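Local coordinates for protein succinyl-CoA ligase (ADP-forming) subunit alpha (Methanosaeta concilii, PDB 6HXI) that is an alpha subunit of the succinyl-CoA ligase family with a Rossmann-type CoA-binding domain, and binds coenzyme A, at residues T22-Y33 and H54-L65. Numbering follows the deposited sequence.
Sequences TNAIQRMLDFDY and HKAFWGTKEIIL
Gln26 reaches the backbone of Phe57 because its CG is anti to the backbone N (chi1 -169°) and its chain then bends at chi2, which turns the carboxamide from the helix toward strand 54-58, outermost of its sheet within this chain. The amide thereby imitates a neighbouring strand: Phe57 N donates to Gln26 OE1 at 2.9 Å, in the carbonyl plane and on a lone pair, while Gln26 NE2 returns a nearly straight bond to Phe57 O at 3.1 Å. Two bonds to one residue fix the rotation of the amide, and NE2 also makes a weak bond to Asp30 OD1. A water continues the network, donating to Asp30 OD1 and accepting from Gly59 N; Asp30 OD2 forms a salt bridge with Arg350 of a neighbouring subunit, another copy of this protein.

Beside this polar seam, Leu29 CD1 presses on Ala56 CB at a tight 3.4 Å. At the type II' turn from Trp58 to Lys61, Tyr33 lays one ring face over Gly59 CA, 3.5 Å from the ring centroid, a CH-pi contact. The Tyr33 edge meets the Trp58 face in a T-shaped pair, planes at 86°. Where Thr22 and His54 meet, a water joins Thr22 O to His54 NE2, and His54 ND1 is hydrogen-bonded to Tyr20 OH. The carboxamide thus satisfies both Phe57 N and Phe57 O, which face away from strand 61-65, so helix and hairpin of this Rossmann-type domain meet through polar as well as apolar contacts.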
# COMPACT_ATOMS: atom_id res chain seq x y z
N THR B 22 29.45 -1.36 22.05
CA THR B 22 28.29 -1.67 22.90
C THR B 22 28.61 -2.61 24.07
O THR B 22 28.13 -2.39 25.18
CB THR B 22 27.10 -2.18 22.06
OG1 THR B 22 27.43 -3.47 21.55
CG2 THR B 22 26.74 -1.25 20.90
N ASN B 23 29.43 -3.64 23.84
CA ASN B 23 29.81 -4.57 24.93
C ASN B 23 30.68 -3.89 25.99
O ASN B 23 30.45 -4.08 27.18
CB ASN B 23 30.50 -5.83 24.37
CG ASN B 23 30.32 -7.06 25.22
OD1 ASN B 23 29.57 -7.07 26.21
ND2 ASN B 23 30.98 -8.13 24.82
N ALA B 24 31.66 -3.08 25.54
CA ALA B 24 32.56 -2.31 26.41
C ALA B 24 31.73 -1.29 27.21
O ALA B 24 31.92 -1.17 28.42
CB ALA B 24 33.60 -1.59 25.55
N ILE B 25 30.78 -0.60 26.54
CA ILE B 25 29.87 0.34 27.19
C ILE B 25 29.12 -0.40 28.31
O ILE B 25 29.13 0.07 29.45
CB ILE B 25 28.90 1.02 26.19
CG1 ILE B 25 29.66 2.02 25.29
CG2 ILE B 25 27.76 1.72 26.91
CD1 ILE B 25 29.01 2.24 23.87
N GLN B 26 28.50 -1.57 27.97
CA GLN B 26 27.77 -2.37 28.94
C GLN B 26 28.65 -2.83 30.13
O GLN B 26 28.18 -2.81 31.26
CB GLN B 26 27.05 -3.58 28.29
CG GLN B 26 26.05 -4.27 29.26
CD GLN B 26 24.99 -3.31 29.76
OE1 GLN B 26 24.05 -2.96 29.04
NE2 GLN B 26 25.14 -2.83 30.98
N ARG B 27 29.92 -3.20 29.87
CA ARG B 27 30.87 -3.64 30.89
C ARG B 27 31.13 -2.53 31.89
O ARG B 27 31.10 -2.77 33.10
CB ARG B 27 32.19 -4.13 30.26
CG ARG B 27 32.03 -5.46 29.55
CD ARG B 27 33.32 -6.18 29.40
NE ARG B 27 33.08 -7.57 29.02
CZ ARG B 27 33.23 -8.04 27.80
NH1 ARG B 27 32.99 -9.32 27.54
NH2 ARG B 27 33.60 -7.24 26.81
N MET B 28 31.34 -1.29 31.39
CA MET B 28 31.57 -0.13 32.25
C MET B 28 30.36 0.12 33.17
O MET B 28 30.52 0.21 34.39
CB MET B 28 31.93 1.12 31.43
CG MET B 28 33.32 1.06 30.87
SD MET B 28 33.77 2.46 29.82
CE MET B 28 33.94 3.75 31.03
N LEU B 29 29.15 0.14 32.59
CA LEU B 29 27.91 0.35 33.33
C LEU B 29 27.67 -0.74 34.37
O LEU B 29 27.24 -0.43 35.49
CB LEU B 29 26.71 0.46 32.38
CG LEU B 29 26.72 1.67 31.47
CD1 LEU B 29 25.66 1.53 30.38
CD2 LEU B 29 26.51 2.95 32.26
N ASP B 30 27.98 -1.99 34.02
CA ASP B 30 27.80 -3.13 34.91
C ASP B 30 28.70 -3.00 36.15
O ASP B 30 28.26 -3.32 37.25
CB ASP B 30 28.09 -4.45 34.15
CG ASP B 30 26.93 -4.99 33.34
OD1 ASP B 30 25.83 -4.40 33.39
OD2 ASP B 30 27.10 -6.04 32.68
N PHE B 31 29.92 -2.50 35.96
CA PHE B 31 30.88 -2.28 37.05
C PHE B 31 30.38 -1.16 37.97
O PHE B 31 30.38 -1.33 39.18
CB PHE B 31 32.27 -1.94 36.48
CG PHE B 31 33.35 -1.86 37.53
CD1 PHE B 31 33.71 -2.99 38.27
CD2 PHE B 31 34.01 -0.66 37.78
CE1 PHE B 31 34.74 -2.92 39.23
CE2 PHE B 31 35.03 -0.60 38.76
CZ PHE B 31 35.38 -1.72 39.47
N ASP B 32 29.89 -0.06 37.39
CA ASP B 32 29.33 1.06 38.13
C ASP B 32 28.18 0.56 39.00
O ASP B 32 28.12 0.89 40.18
CB ASP B 32 28.84 2.16 37.16
CG ASP B 32 29.88 2.69 36.20
OD1 ASP B 32 31.09 2.66 36.54
OD2 ASP B 32 29.48 3.15 35.11
N TYR B 33 27.30 -0.28 38.43
CA TYR B 33 26.18 -0.87 39.16
C TYR B 33 26.64 -1.73 40.39
O TYR B 33 26.17 -1.48 41.50
CB TYR B 33 25.28 -1.67 38.21
CG TYR B 33 24.05 -2.19 38.91
CD1 TYR B 33 22.96 -1.37 39.16
CD2 TYR B 33 23.98 -3.51 39.34
CE1 TYR B 33 21.84 -1.84 39.84
CE2 TYR B 33 22.87 -4.00 40.01
CZ TYR B 33 21.80 -3.16 40.27
OH TYR B 33 20.70 -3.64 40.92
N HIS B 54 21.75 5.77 22.73
CA HIS B 54 22.15 4.39 22.92
C HIS B 54 21.49 3.89 24.19
O HIS B 54 21.55 4.54 25.22
CB HIS B 54 23.67 4.26 22.98
CG HIS B 54 24.14 2.89 23.39
ND1 HIS B 54 24.03 1.80 22.54
CD2 HIS B 54 24.70 2.48 24.56
CE1 HIS B 54 24.53 0.77 23.21
NE2 HIS B 54 24.94 1.13 24.43
N LYS B 55 20.85 2.74 24.12
CA LYS B 55 20.20 2.14 25.28
C LYS B 55 21.05 1.00 25.83
O LYS B 55 21.52 0.15 25.09
CB LYS B 55 18.79 1.66 24.88
CG LYS B 55 17.99 1.02 26.02
CD LYS B 55 16.49 0.88 25.68
CE LYS B 55 16.20 0.08 24.45
NZ LYS B 55 16.87 -1.25 24.48
N ALA B 56 21.25 0.98 27.14
CA ALA B 56 22.02 -0.04 27.85
C ALA B 56 21.33 -0.32 29.19
O ALA B 56 20.37 0.37 29.56
CB ALA B 56 23.43 0.47 28.09
N PHE B 57 21.84 -1.30 29.93
CA PHE B 57 21.33 -1.65 31.25
C PHE B 57 22.08 -0.96 32.37
O PHE B 57 23.30 -0.78 32.31
CB PHE B 57 21.50 -3.16 31.49
CG PHE B 57 20.46 -4.06 30.89
CD1 PHE B 57 19.14 -4.04 31.35
CD2 PHE B 57 20.79 -4.94 29.87
CE1 PHE B 57 18.19 -4.90 30.82
CE2 PHE B 57 19.83 -5.80 29.34
CZ PHE B 57 18.54 -5.77 29.81
N TRP B 58 21.35 -0.69 33.46
CA TRP B 58 21.80 -0.24 34.77
C TRP B 58 21.20 -1.31 35.69
O TRP B 58 20.06 -1.20 36.12
CB TRP B 58 21.25 1.16 35.11
CG TRP B 58 21.74 1.66 36.43
CD1 TRP B 58 21.03 1.73 37.60
CD2 TRP B 58 23.06 2.10 36.73
NE1 TRP B 58 21.83 2.23 38.60
CE2 TRP B 58 23.08 2.48 38.09
CE3 TRP B 58 24.23 2.26 35.98
CZ2 TRP B 58 24.22 2.98 38.72
CZ3 TRP B 58 25.36 2.77 36.59
CH2 TRP B 58 25.36 3.11 37.94
N GLY B 59 21.90 -2.42 35.83
CA GLY B 59 21.42 -3.59 36.56
C GLY B 59 20.45 -4.34 35.67
O GLY B 59 20.86 -4.96 34.69
N THR B 60 19.15 -4.20 35.97
CA THR B 60 18.04 -4.78 35.22
C THR B 60 17.20 -3.66 34.62
O THR B 60 16.22 -3.93 33.94
CB THR B 60 17.13 -5.64 36.14
OG1 THR B 60 16.59 -4.83 37.19
CG2 THR B 60 17.84 -6.81 36.74
N LYS B 61 17.54 -2.40 34.93
CA LYS B 61 16.83 -1.21 34.48
C LYS B 61 17.54 -0.65 33.24
O LYS B 61 18.74 -0.47 33.26
CB LYS B 61 16.79 -0.16 35.62
CG LYS B 61 16.02 1.12 35.31
CD LYS B 61 16.22 2.20 36.38
CE LYS B 61 17.30 3.19 36.01
NZ LYS B 61 17.75 4.01 37.18
N GLU B 62 16.79 -0.34 32.19
CA GLU B 62 17.34 0.21 30.97
C GLU B 62 17.47 1.72 31.02
O GLU B 62 16.56 2.39 31.51
CB GLU B 62 16.55 -0.25 29.77
CG GLU B 62 16.80 -1.72 29.47
CD GLU B 62 16.19 -2.18 28.16
OE1 GLU B 62 14.98 -1.92 27.95
OE2 GLU B 62 16.94 -2.74 27.33
N ILE B 63 18.61 2.24 30.58
CA ILE B 63 18.89 3.68 30.60
C ILE B 63 19.28 4.19 29.21
O ILE B 63 19.64 3.39 28.36
CB ILE B 63 19.94 4.09 31.70
CG1 ILE B 63 21.33 3.46 31.45
CG2 ILE B 63 19.42 3.80 33.12
CD1 ILE B 63 22.49 4.30 31.98
N ILE B 64 19.22 5.50 29.00
CA ILE B 64 19.58 6.10 27.72
C ILE B 64 20.87 6.90 27.84
O ILE B 64 20.99 7.75 28.71
CB ILE B 64 18.39 6.96 27.13
CG1 ILE B 64 17.10 6.13 26.89
CG2 ILE B 64 18.76 7.75 25.88
CD1 ILE B 64 17.22 4.78 26.22
N LEU B 65 21.81 6.66 26.95
CA LEU B 65 23.03 7.46 26.88
C LEU B 65 23.00 8.28 25.61
O LEU B 65 22.65 7.75 24.55
CB LEU B 65 24.31 6.60 26.92
CG LEU B 65 24.54 5.82 28.22
CD1 LEU B 65 25.80 5.02 28.12
CD2 LEU B 65 24.56 6.75 29.44
O HOH W 1 25.73 -1.23 25.75
O HOH W 2 24.39 -2.51 34.65